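PDB 4CE0: O-methyltransferase from Saccharopolyspora spinosa, which probably methylates the 4'-hydroxyl of the spinosyn rhamnose with S-adenosyl-L-methionine as donor, a step of antibiotic biosynthesis, and binds magnesium. Local coordinates for residues A6-L9 / D10-K14; C90-M93 / R94-Q98; V141-E144 / T145-N149. All coordinates share one frame; numbering follows the deposited sequence.

Contact 1 (A6-L9 / D10-K14); sequences ALYL and DLLKK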
ATOM      1  N   ALA A   6      -5.669  -7.567  -8.639  1.00 28.47           N
ATOM      2  CA  ALA A   6      -6.659  -7.169  -7.641  1.00 19.73           C
ATOM      3  C   ALA A   6      -6.058  -6.835  -6.276  1.00 18.03           C
ATOM      4  O   ALA A   6      -6.505  -5.892  -5.634  1.00 20.77           O
ATOM      5  CB  ALA A   6      -7.751  -8.261  -7.477  1.00 26.80           C
ATOM      6  N   LEU A   7      -5.074  -7.619  -5.821  1.00 19.33           N
ATOM      7  CA  LEU A   7      -4.424  -7.379  -4.506  1.00 17.83           C
ATOM      8  C   LEU A   7      -3.772  -6.003  -4.433  1.00 14.03           C
ATOM      9  O   LEU A   7      -3.940  -5.247  -3.456  1.00 14.25           O
ATOM     10  CB  LEU A   7      -3.379  -8.459  -4.231  1.00 20.65           C
ATOM     11  CG  LEU A   7      -3.926  -9.841  -3.856  1.00 24.29           C
ATOM     12  CD1 LEU A   7      -2.805 -10.844  -3.744  1.00 25.89           C
ATOM     13  CD2 LEU A   7      -4.689  -9.732  -2.559  1.00 25.34           C
ATOM     14  N   TYR A   8      -3.027  -5.687  -5.487  1.00 18.48           N
ATOM     15  CA  TYR A   8      -2.430  -4.365  -5.650  1.00 18.08           C
ATOM     16  C   TYR A   8      -3.447  -3.260  -5.470  1.00 15.64           C
ATOM     17  O   TYR A   8      -3.285  -2.383  -4.616  1.00 15.51           O
ATOM     18  CB  TYR A   8      -1.811  -4.280  -7.033  1.00 21.16           C
ATOM     19  CG  TYR A   8      -1.255  -2.938  -7.430  1.00 17.93           C
ATOM     20  CD1 TYR A   8      -0.306  -2.278  -6.639  1.00 13.07           C
ATOM     21  CD2 TYR A   8      -1.670  -2.325  -8.607  1.00 15.05           C
ATOM     22  CE1 TYR A   8       0.228  -1.040  -7.020  1.00 15.07           C
ATOM     23  CE2 TYR A   8      -1.127  -1.079  -9.009  1.00  9.56           C
ATOM     24  CZ  TYR A   8      -0.192  -0.454  -8.210  1.00 20.34           C
ATOM     25  OH  TYR A   8       0.306   0.763  -8.618  1.00 18.71           O
ATOM     26  N   LEU A   9      -4.517  -3.303  -6.265  1.00 12.19           N
ATOM     27  CA  LEU A   9      -5.507  -2.228  -6.236  1.00 18.82           C
ATOM     28  C   LEU A   9      -6.274  -2.145  -4.903  1.00 18.53           C
ATOM     29  O   LEU A   9      -6.575  -1.050  -4.408  1.00 15.80           O
ATOM     30  CB  LEU A   9      -6.476  -2.374  -7.395  1.00 16.81           C
ATOM     31  CG  LEU A   9      -5.826  -2.265  -8.764  1.00 17.41           C
ATOM     32  CD1 LEU A   9      -6.859  -2.469  -9.876  1.00 22.43           C
ATOM     33  CD2 LEU A   9      -5.190  -0.922  -8.931  1.00 18.30           C
ATOM     34  N   ASP A  10      -6.551  -3.289  -4.306  1.00 18.81           N
ATOM     35  CA  ASP A  10      -7.204  -3.306  -3.009  1.00 19.29           C
ATOM     36  C   ASP A  10      -6.309  -2.670  -1.963  1.00 24.43           C
ATOM     37  O   ASP A  10      -6.758  -1.813  -1.189  1.00 15.88           O
ATOM     38  CB  ASP A  10      -7.529  -4.736  -2.592  1.00 28.20           C
ATOM     39  CG  ASP A  10      -8.295  -4.798  -1.277  1.00 36.54           C
ATOM     40  OD1 ASP A  10      -9.445  -4.290  -1.227  1.00 42.93           O
ATOM     41  OD2 ASP A  10      -7.758  -5.364  -0.301  1.00 38.06           O
ATOM     42  N   LEU A  11      -5.028  -3.057  -1.944  1.00 19.16           N
ATOM     43  CA  LEU A  11      -4.105  -2.391  -1.020  1.00 16.54           C
ATOM     44  C   LEU A  11      -4.001  -0.876  -1.280  1.00 17.66           C
ATOM     45  O   LEU A  11      -3.991  -0.060  -0.333  1.00 17.58           O
ATOM     46  CB  LEU A  11      -2.733  -3.054  -1.027  1.00 16.18           C
ATOM     47  CG  LEU A  11      -1.644  -2.367  -0.199  1.00 18.70           C
ATOM     48  CD1 LEU A  11      -1.970  -2.308   1.264  1.00 23.26           C
ATOM     49  CD2 LEU A  11      -0.282  -3.111  -0.468  1.00 17.22           C
ATOM     50  N   LEU A  12      -3.920  -0.501  -2.547  1.00 18.85           N
ATOM     51  CA  LEU A  12      -3.783   0.914  -2.913  1.00 13.00           C
ATOM     52  C   LEU A  12      -4.908   1.784  -2.339  1.00 17.05           C
ATOM     53  O   LEU A  12      -4.637   2.864  -1.797  1.00 12.23           O
ATOM     54  CB  LEU A  12      -3.692   1.081  -4.424  1.00 11.46           C
ATOM     55  CG  LEU A  12      -3.293   2.466  -4.952  1.00 16.12           C
ATOM     56  CD1 LEU A  12      -2.015   2.996  -4.293  1.00 17.91           C
ATOM     57  CD2 LEU A  12      -3.106   2.429  -6.434  1.00 22.24           C
ATOM     58  N   LYS A  13      -6.147   1.302  -2.421  1.00 23.34           N
ATOM     59  CA  LYS A  13      -7.307   2.035  -1.869  1.00 19.34           C
ATOM     60  C   LYS A  13      -7.151   2.264  -0.377  1.00 24.69           C
ATOM     61  O   LYS A  13      -7.441   3.349   0.117  1.00 21.36           O
ATOM     62  CB  LYS A  13      -8.622   1.304  -2.198  1.00 20.48           C
ATOM     63  CG  LYS A  13      -8.930   1.364  -3.710  1.00 15.34           C
ATOM     64  CD  LYS A  13     -10.222   0.701  -4.088  1.00 18.68           C
ATOM     65  CE  LYS A  13     -10.150  -0.785  -3.902  1.00 24.82           C
ATOM     66  NZ  LYS A  13     -11.248  -1.446  -4.657  1.00 30.70           N
ATOM     67  N   LYS A  14      -6.699   1.239   0.341  1.00 17.82           N
ATOM     68  CA  LYS A  14      -6.442   1.364   1.765  1.00 25.38           C
ATOM     69  C   LYS A  14      -5.348   2.390   2.013  1.00 24.12           C
ATOM     70  O   LYS A  14      -5.432   3.210   2.928  1.00 23.11           O
ATOM     71  CB  LYS A  14      -5.992   0.017   2.341  1.00 23.02           C
ATOM     72  CG  LYS A  14      -7.079  -1.049   2.482  1.00 22.32           C
ATOM     73  CD  LYS A  14      -6.379  -2.366   2.898  1.00 27.72           C
ATOM     74  CE  LYS A  14      -7.330  -3.520   3.217  1.00 33.84           C
ATOM     75  NZ  LYS A  14      -7.953  -4.084   1.987  1.00 38.26           N
TER
HETATM   76  O   HOH W   1      -4.740  -6.365  -0.805  1.00 19.40           O
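The carbonyl oxygen Leu7 O takes two donors: the backbone Leu11 N at 2.9 Å, almost straight with an N-H...O angle of 171°, and a water at 3.0 Å. The same water gives its other hydrogen to Asp10 OD2 at 3.2 Å, so it bridges a main-chain acceptor and a carboxylate on the next turn. Asp10 can reach this place because its CG lies anti to the backbone N (chi1 -176°), which swings the carboxylate toward the C-terminal end. There OD2 also meets Lys14 NZ at 2.6 Å in a salt bridge four residues on. Two partners thus hold OD2, which probably limits rotation of the carboxylate.

On another side of the helix Leu9 O receives Lys13 N at 3.1 Å, and the lysine chain folds back over it, CG lying 3.4 Å from Leu9 O. A bend at chi3 (-68°) then leads the ammonium to Asp61, a salt bridge, and to Gln64, both on helix 56-73. Tyr8 and Leu12 meet loosely, OH to CD2 4.4 Å apart, with the methyl oblique to the ring.

Leu11 packs on Leu11 of the second subunit, while Leu7 and Tyr8 pack on Tyr8 and Leu7 of that subunit. The arrangement is that of an amphipathic N-terminal alpha-helix, with i-to-i+4 bonds along it and apolar residues shared between its own chain and the dimer interface.

Contact 2 (C90-M93 / R94-Q98); sequences CIFM and RAVLQ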
ATOM      1  N   CYS A  90      -6.401  10.647  -8.799  1.00 21.86           N
ATOM      2  CA  CYS A  90      -5.642  10.549 -10.028  1.00 13.65           C
ATOM      3  C   CYS A  90      -4.553   9.504  -9.955  1.00 13.63           C
ATOM      4  O   CYS A  90      -4.299   8.789 -10.934  1.00 14.21           O
ATOM      5  CB  CYS A  90      -5.010  11.897 -10.331  1.00 17.86           C
ATOM      6  SG  CYS A  90      -6.219  13.127 -10.893  1.00 26.81           S
ATOM      7  N   ILE A  91      -3.876   9.430  -8.820  1.00 15.57           N
ATOM      8  CA  ILE A  91      -2.917   8.329  -8.605  1.00 15.43           C
ATOM      9  C   ILE A  91      -3.608   6.981  -8.816  1.00 17.09           C
ATOM     10  O   ILE A  91      -3.081   6.091  -9.510  1.00 15.19           O
ATOM     11  CB  ILE A  91      -2.279   8.403  -7.221  1.00 12.14           C
ATOM     12  CG1 ILE A  91      -1.370   9.630  -7.140  1.00 16.92           C
ATOM     13  CG2 ILE A  91      -1.412   7.181  -6.917  1.00 12.80           C
ATOM     14  CD1 ILE A  91      -1.026  10.025  -5.748  1.00 15.18           C
ATOM     15  N   PHE A  92      -4.802   6.842  -8.250  1.00 10.39           N
ATOM     16  CA  PHE A  92      -5.539   5.606  -8.399  1.00 11.06           C
ATOM     17  C   PHE A  92      -5.861   5.275  -9.846  1.00 15.85           C
ATOM     18  O   PHE A  92      -5.628   4.161 -10.276  1.00 11.25           O
ATOM     19  CB  PHE A  92      -6.827   5.609  -7.583  1.00 16.52           C
ATOM     20  CG  PHE A  92      -7.521   4.299  -7.599  1.00 14.63           C
ATOM     21  CD1 PHE A  92      -6.977   3.214  -6.900  1.00 17.53           C
ATOM     22  CD2 PHE A  92      -8.686   4.121  -8.338  1.00 20.32           C
ATOM     23  CE1 PHE A  92      -7.609   1.989  -6.916  1.00 17.13           C
ATOM     24  CE2 PHE A  92      -9.325   2.903  -8.370  1.00 24.84           C
ATOM     25  CZ  PHE A  92      -8.787   1.826  -7.642  1.00 21.91           C
ATOM     26  N   MET A  93      -6.346   6.248 -10.619  1.00 21.48           N
ATOM     27  CA  MET A  93      -6.641   5.966 -12.025  1.00 18.98           C
ATOM     28  C   MET A  93      -5.368   5.527 -12.747  1.00 10.60           C
ATOM     29  O   MET A  93      -5.383   4.611 -13.571  1.00 19.56           O
ATOM     30  CB  MET A  93      -7.242   7.193 -12.720  1.00 17.45           C
ATOM     31  CG  MET A  93      -8.529   7.626 -12.139  1.00 15.00           C
ATOM     32  SD  MET A  93      -9.376   8.844 -13.155  1.00 25.12           S
ATOM     33  CE  MET A  93      -8.477  10.277 -12.676  1.00 25.47           C
ATOM     34  N   ARG A  94      -4.267   6.173 -12.441  1.00 12.68           N
ATOM     35  CA  ARG A  94      -2.998   5.797 -13.081  1.00 15.69           C
ATOM     36  C   ARG A  94      -2.620   4.379 -12.659  1.00 16.90           C
ATOM     37  O   ARG A  94      -2.064   3.594 -13.444  1.00 12.28           O
ATOM     38  CB  ARG A  94      -1.893   6.775 -12.721  1.00 14.50           C
ATOM     39  CG  ARG A  94      -0.455   6.359 -13.187  1.00 20.09           C
ATOM     40  CD  ARG A  94      -0.261   6.338 -14.682  1.00 15.70           C
ATOM     41  NE  ARG A  94       0.997   5.692 -15.100  1.00 15.51           N
ATOM     42  CZ  ARG A  94       1.109   4.411 -15.464  1.00 25.15           C
ATOM     43  NH1 ARG A  94       0.065   3.585 -15.429  1.00 21.98           N
ATOM     44  NH2 ARG A  94       2.277   3.937 -15.850  1.00 29.14           N
ATOM     45  N   ALA A  95      -2.963   4.033 -11.428  1.00 17.13           N
ATOM     46  CA  ALA A  95      -2.595   2.697 -10.922  1.00 10.45           C
ATOM     47  C   ALA A  95      -3.464   1.616 -11.577  1.00 16.28           C
ATOM     48  O   ALA A  95      -2.994   0.509 -11.831  1.00 14.75           O
ATOM     49  CB  ALA A  95      -2.698   2.646  -9.430  1.00 10.02           C
ATOM     50  N   VAL A  96      -4.723   1.929 -11.873  1.00 14.08           N
ATOM     51  CA  VAL A  96      -5.546   0.940 -12.558  1.00 13.71           C
ATOM     52  C   VAL A  96      -4.958   0.612 -13.951  1.00 15.15           C
ATOM     53  O   VAL A  96      -4.803  -0.570 -14.306  1.00 20.98           O
ATOM     54  CB  VAL A  96      -6.995   1.371 -12.672  1.00 17.54           C
ATOM     55  CG1 VAL A  96      -7.789   0.265 -13.332  1.00 17.84           C
ATOM     56  CG2 VAL A  96      -7.575   1.693 -11.287  1.00 19.71           C
ATOM     57  N   LEU A  97      -4.627   1.652 -14.728  1.00 24.17           N
ATOM     58  CA  LEU A  97      -3.910   1.468 -16.001  1.00 22.35           C
ATOM     59  C   LEU A  97      -2.665   0.598 -15.842  1.00 19.18           C
ATOM     60  O   LEU A  97      -2.401  -0.285 -16.657  1.00 16.96           O
ATOM     61  CB  LEU A  97      -3.478   2.817 -16.597  1.00 24.26           C
ATOM     62  CG  LEU A  97      -4.584   3.808 -16.950  1.00 22.41           C
ATOM     63  CD1 LEU A  97      -3.972   5.065 -17.555  1.00 25.72           C
ATOM     64  CD2 LEU A  97      -5.590   3.168 -17.882  1.00 21.27           C
ATOM     65  N   GLN A  98      -1.864   0.891 -14.825  1.00 13.93           N
ATOM     66  CA  GLN A  98      -0.715   0.055 -14.504  1.00 17.96           C
ATOM     67  C   GLN A  98      -1.154  -1.374 -14.221  1.00 19.33           C
ATOM     68  O   GLN A  98      -0.491  -2.305 -14.658  1.00 18.48           O
ATOM     69  CB  GLN A  98       0.014   0.615 -13.264  1.00 14.26           C
ATOM     70  CG  GLN A  98       1.292  -0.123 -12.903  1.00 24.16           C
ATOM     71  CD  GLN A  98       2.349   0.011 -13.972  1.00 46.41           C
ATOM     72  OE1 GLN A  98       3.045  -0.955 -14.299  1.00 55.81           O
ATOM     73  NE2 GLN A  98       2.474   1.209 -14.533  1.00 33.00           N
TER
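Aliphatic-aromatic contact is carried by Phe92 and Val96, one helical turn apart. Val96 CG2 sits over one face of the ring, 4.0 Å from its centroid and 24° off the normal, a CH-pi contact displaced toward the rim; the closest ring atom is Phe92 CE2, 3.6 Å from that CG2. This methyl lies anti to the carbonyl carbon and beside the backbone N, which directs it back to the preceding turn, and it also comes within 3.3 Å of Phe92 O.

Backbone hydrogen bonds form the second group, and they are uneven. Ala95 N reaches Ile91 O at 2.8 Å but with an N-H...O angle of only 138°, whereas Leu97 N meets Met93 O at 3.3 Å and is nearly straight, 174°. Val96 N to Phe92 O, at 2.9 Å, lies between them in angle.

Charge is settled outside the turn: the guanidinium of Arg94 forms a salt bridge through NH2 to Asp157. The apolar flanks are covered by Leu60 and Leu63 of helix 56-73 and by Phe79 of strand 78-82. Such a buried helix is the crossover of the beta-alpha-beta unit made by strand 78-82, helix 88-100 and strand 107-111, in the Rossmann-like methyltransferase fold.

Contact 3 (V141-E144 / T145-N149); sequences VSLE and TVRQN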
ATOM      1  N   VAL A 141      -2.741  22.586  -2.596  1.00 34.05           N
ATOM      2  CA  VAL A 141      -1.605  21.679  -2.666  1.00 33.51           C
ATOM      3  C   VAL A 141      -0.867  21.932  -3.974  1.00 29.79           C
ATOM      4  O   VAL A 141      -1.435  21.762  -5.074  1.00 25.69           O
ATOM      5  CB  VAL A 141      -2.074  20.218  -2.591  1.00 31.51           C
ATOM      6  CG1 VAL A 141      -0.870  19.241  -2.607  1.00 30.51           C
ATOM      7  CG2 VAL A 141      -2.954  20.005  -1.364  1.00 29.62           C
ATOM      8  N   SER A 142       0.379  22.375  -3.846  1.00 26.55           N
ATOM      9  CA  SER A 142       1.239  22.723  -4.977  1.00 39.57           C
ATOM     10  C   SER A 142       1.475  21.568  -5.962  1.00 31.56           C
ATOM     11  O   SER A 142       1.423  20.388  -5.591  1.00 31.46           O
ATOM     12  CB  SER A 142       2.612  23.186  -4.456  1.00 41.59           C
ATOM     13  OG  SER A 142       3.311  22.108  -3.836  1.00 38.79           O
ATOM     14  N   LEU A 143       1.771  21.925  -7.206  1.00 21.94           N
ATOM     15  CA  LEU A 143       2.071  20.952  -8.253  1.00 41.01           C
ATOM     16  C   LEU A 143       3.263  20.105  -7.813  1.00 36.54           C
ATOM     17  O   LEU A 143       3.311  18.886  -8.008  1.00 27.06           O
ATOM     18  CB  LEU A 143       2.369  21.681  -9.578  1.00 41.71           C
ATOM     19  CG  LEU A 143       2.720  20.881 -10.851  1.00 32.44           C
ATOM     20  CD1 LEU A 143       1.656  19.826 -11.141  1.00 32.39           C
ATOM     21  CD2 LEU A 143       2.844  21.840 -12.038  1.00 38.25           C
ATOM     22  N   GLU A 144       4.223  20.761  -7.183  1.00 31.32           N
ATOM     23  CA  GLU A 144       5.406  20.067  -6.747  1.00 36.94           C
ATOM     24  C   GLU A 144       4.997  18.961  -5.794  1.00 28.04           C
ATOM     25  O   GLU A 144       5.485  17.843  -5.896  1.00 33.20           O
ATOM     26  CB  GLU A 144       6.373  21.042  -6.079  1.00 38.09           C
ATOM     27  CG  GLU A 144       7.589  20.377  -5.517  1.00 56.08           C
ATOM     28  CD  GLU A 144       8.709  21.376  -5.245  1.00 69.19           C
ATOM     29  OE1 GLU A 144       9.184  22.048  -6.207  1.00 69.26           O
ATOM     30  OE2 GLU A 144       9.098  21.495  -4.057  1.00 68.95           O
ATOM     31  N   THR A 145       4.111  19.283  -4.860  1.00 27.81           N
ATOM     32  CA  THR A 145       3.677  18.324  -3.839  1.00 28.54           C
ATOM     33  C   THR A 145       2.918  17.148  -4.462  1.00 30.42           C
ATOM     34  O   THR A 145       3.203  15.979  -4.162  1.00 24.91           O
ATOM     35  CB  THR A 145       2.798  19.011  -2.785  1.00 33.07           C
ATOM     36  OG1 THR A 145       3.558  20.028  -2.107  1.00 30.56           O
ATOM     37  CG2 THR A 145       2.266  17.968  -1.771  1.00 43.39           C
ATOM     38  N   VAL A 146       1.975  17.450  -5.351  1.00 28.29           N
ATOM     39  CA  VAL A 146       1.258  16.396  -6.067  1.00 32.59           C
ATOM     40  C   VAL A 146       2.206  15.505  -6.891  1.00 25.43           C
ATOM     41  O   VAL A 146       2.030  14.293  -6.932  1.00 22.42           O
ATOM     42  CB  VAL A 146       0.148  16.964  -7.013  1.00 21.39           C
ATOM     43  CG1 VAL A 146      -0.594  15.822  -7.713  1.00 21.04           C
ATOM     44  CG2 VAL A 146      -0.848  17.857  -6.249  1.00 21.60           C
ATOM     45  N   ARG A 147       3.167  16.106  -7.590  1.00 25.02           N
ATOM     46  CA  ARG A 147       4.143  15.358  -8.386  1.00 27.26           C
ATOM     47  C   ARG A 147       4.894  14.362  -7.454  1.00 26.09           C
ATOM     48  O   ARG A 147       5.063  13.173  -7.789  1.00 20.93           O
ATOM     49  CB  ARG A 147       5.152  16.319  -9.095  1.00 25.96           C
ATOM     50  CG  ARG A 147       4.806  16.714 -10.573  1.00 37.83           C
ATOM     51  CD  ARG A 147       5.927  17.567 -11.317  1.00 29.49           C
ATOM     52  NE  ARG A 147       7.159  16.789 -11.568  1.00 39.64           N
ATOM     53  CZ  ARG A 147       7.332  16.003 -12.631  1.00 43.30           C
ATOM     54  NH1 ARG A 147       6.376  15.892 -13.573  1.00 42.59           N
ATOM     55  NH2 ARG A 147       8.454  15.310 -12.762  1.00 41.06           N
ATOM     56  N   GLN A 148       5.365  14.865  -6.308  1.00 19.62           N
ATOM     57  CA  GLN A 148       6.071  14.066  -5.304  1.00 29.45           C
ATOM     58  C   GLN A 148       5.177  12.880  -4.865  1.00 26.30           C
ATOM     59  O   GLN A 148       5.648  11.735  -4.739  1.00 28.12           O
ATOM     60  CB  GLN A 148       6.453  14.927  -4.079  1.00 36.72           C
ATOM     61  CG  GLN A 148       7.636  15.915  -4.293  1.00 46.65           C
ATOM     62  CD  GLN A 148       7.818  16.933  -3.137  1.00 68.25           C
ATOM     63  OE1 GLN A 148       6.874  17.251  -2.401  1.00 74.25           O
ATOM     64  NE2 GLN A 148       9.050  17.454  -2.989  1.00 62.31           N
ATOM     65  N   ASN A 149       3.896  13.163  -4.625  1.00 24.69           N
ATOM     66  CA  ASN A 149       2.942  12.135  -4.203  1.00 26.26           C
ATOM     67  C   ASN A 149       2.865  11.018  -5.234  1.00 24.63           C
ATOM     68  O   ASN A 149       2.903   9.861  -4.870  1.00 25.44           O
ATOM     69  CB  ASN A 149       1.561  12.743  -3.915  1.00 20.46           C
ATOM     70  CG  ASN A 149       1.565  13.588  -2.658  1.00 21.92           C
ATOM     71  OD1 ASN A 149       2.492  13.485  -1.846  1.00 18.60           O
ATOM     72  ND2 ASN A 149       0.556  14.422  -2.492  1.00 18.98           N
TER
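Ser142 OG and Thr145 make the tight end of this turn. The hydroxyl accepts two bonds, one from Thr145 OG1 at 2.7 Å and one from Thr145 N at 3.1 Å, the latter with an N-H...O angle of 151°. Both donors can face it because OG1 of the threonine stands beside its own backbone N (chi1 -62°). That torsion also sends the methyl CG2 the other way, anti to N, where it meets Val141 CG1 at 3.5 Å, tighter than usual van der Waals contact. The two side chains cross at about a right angle. Val141 CG1 also reaches Val146 CG2 at 3.9 Å, and Val141 packs on Trp85, a residue that binds S-adenosyl-L-homocysteine.

This is a serine N-cap: Ser142 stands just before helix 143-152, and its side chain supplies an acceptor to an amide of the first turn. Val146 N then bonds to Ser142 O at 3.0 Å as the regular i-to-i+4 pattern begins. Val146 turns inward, against Phe113 and Phe162.

The solvent side is far slacker. Glu144 and Gln148 are joined firmly through the backbone, Gln148 N to Glu144 O, yet their side chains only cross at a slant, nearest at Glu144 CG to Gln148 NE2, 4.1 Å, with the carboxylate and amide planes 53° apart. At the border between the two sides, Leu143 and Arg147 form another loose pair, CD1 to CG 4.5 Å, and both side chains also rest on Phe162 of strand 160-164. Leu143, Glu144 and Arg147 also touch a neighbouring molecule in the crystal, so their conformations may partly reflect the lattice.

Overall arrangement
Burial separates the three helical turns: contact 2 is wholly buried, contact 1 is partly buried, and contact 3 lies largely at the surface. Contacts 1 and 2 are on helices that pack together, as Lys13 CG lies 3.5 Å from Phe92 CE1, and both helices lean on helix 56-73. Contact 3 meets contact 2 lightly, Ile91 CD1 being 4.0 Å from Asn149 O, and does not touch contact 1. The chemistry follows location: a salt bridge and bridging water in the helix that faces the second subunit, a CH-pi contact in the buried crossover, and a hydroxyl cap where helix 143-152 starts near the cofactor pocket.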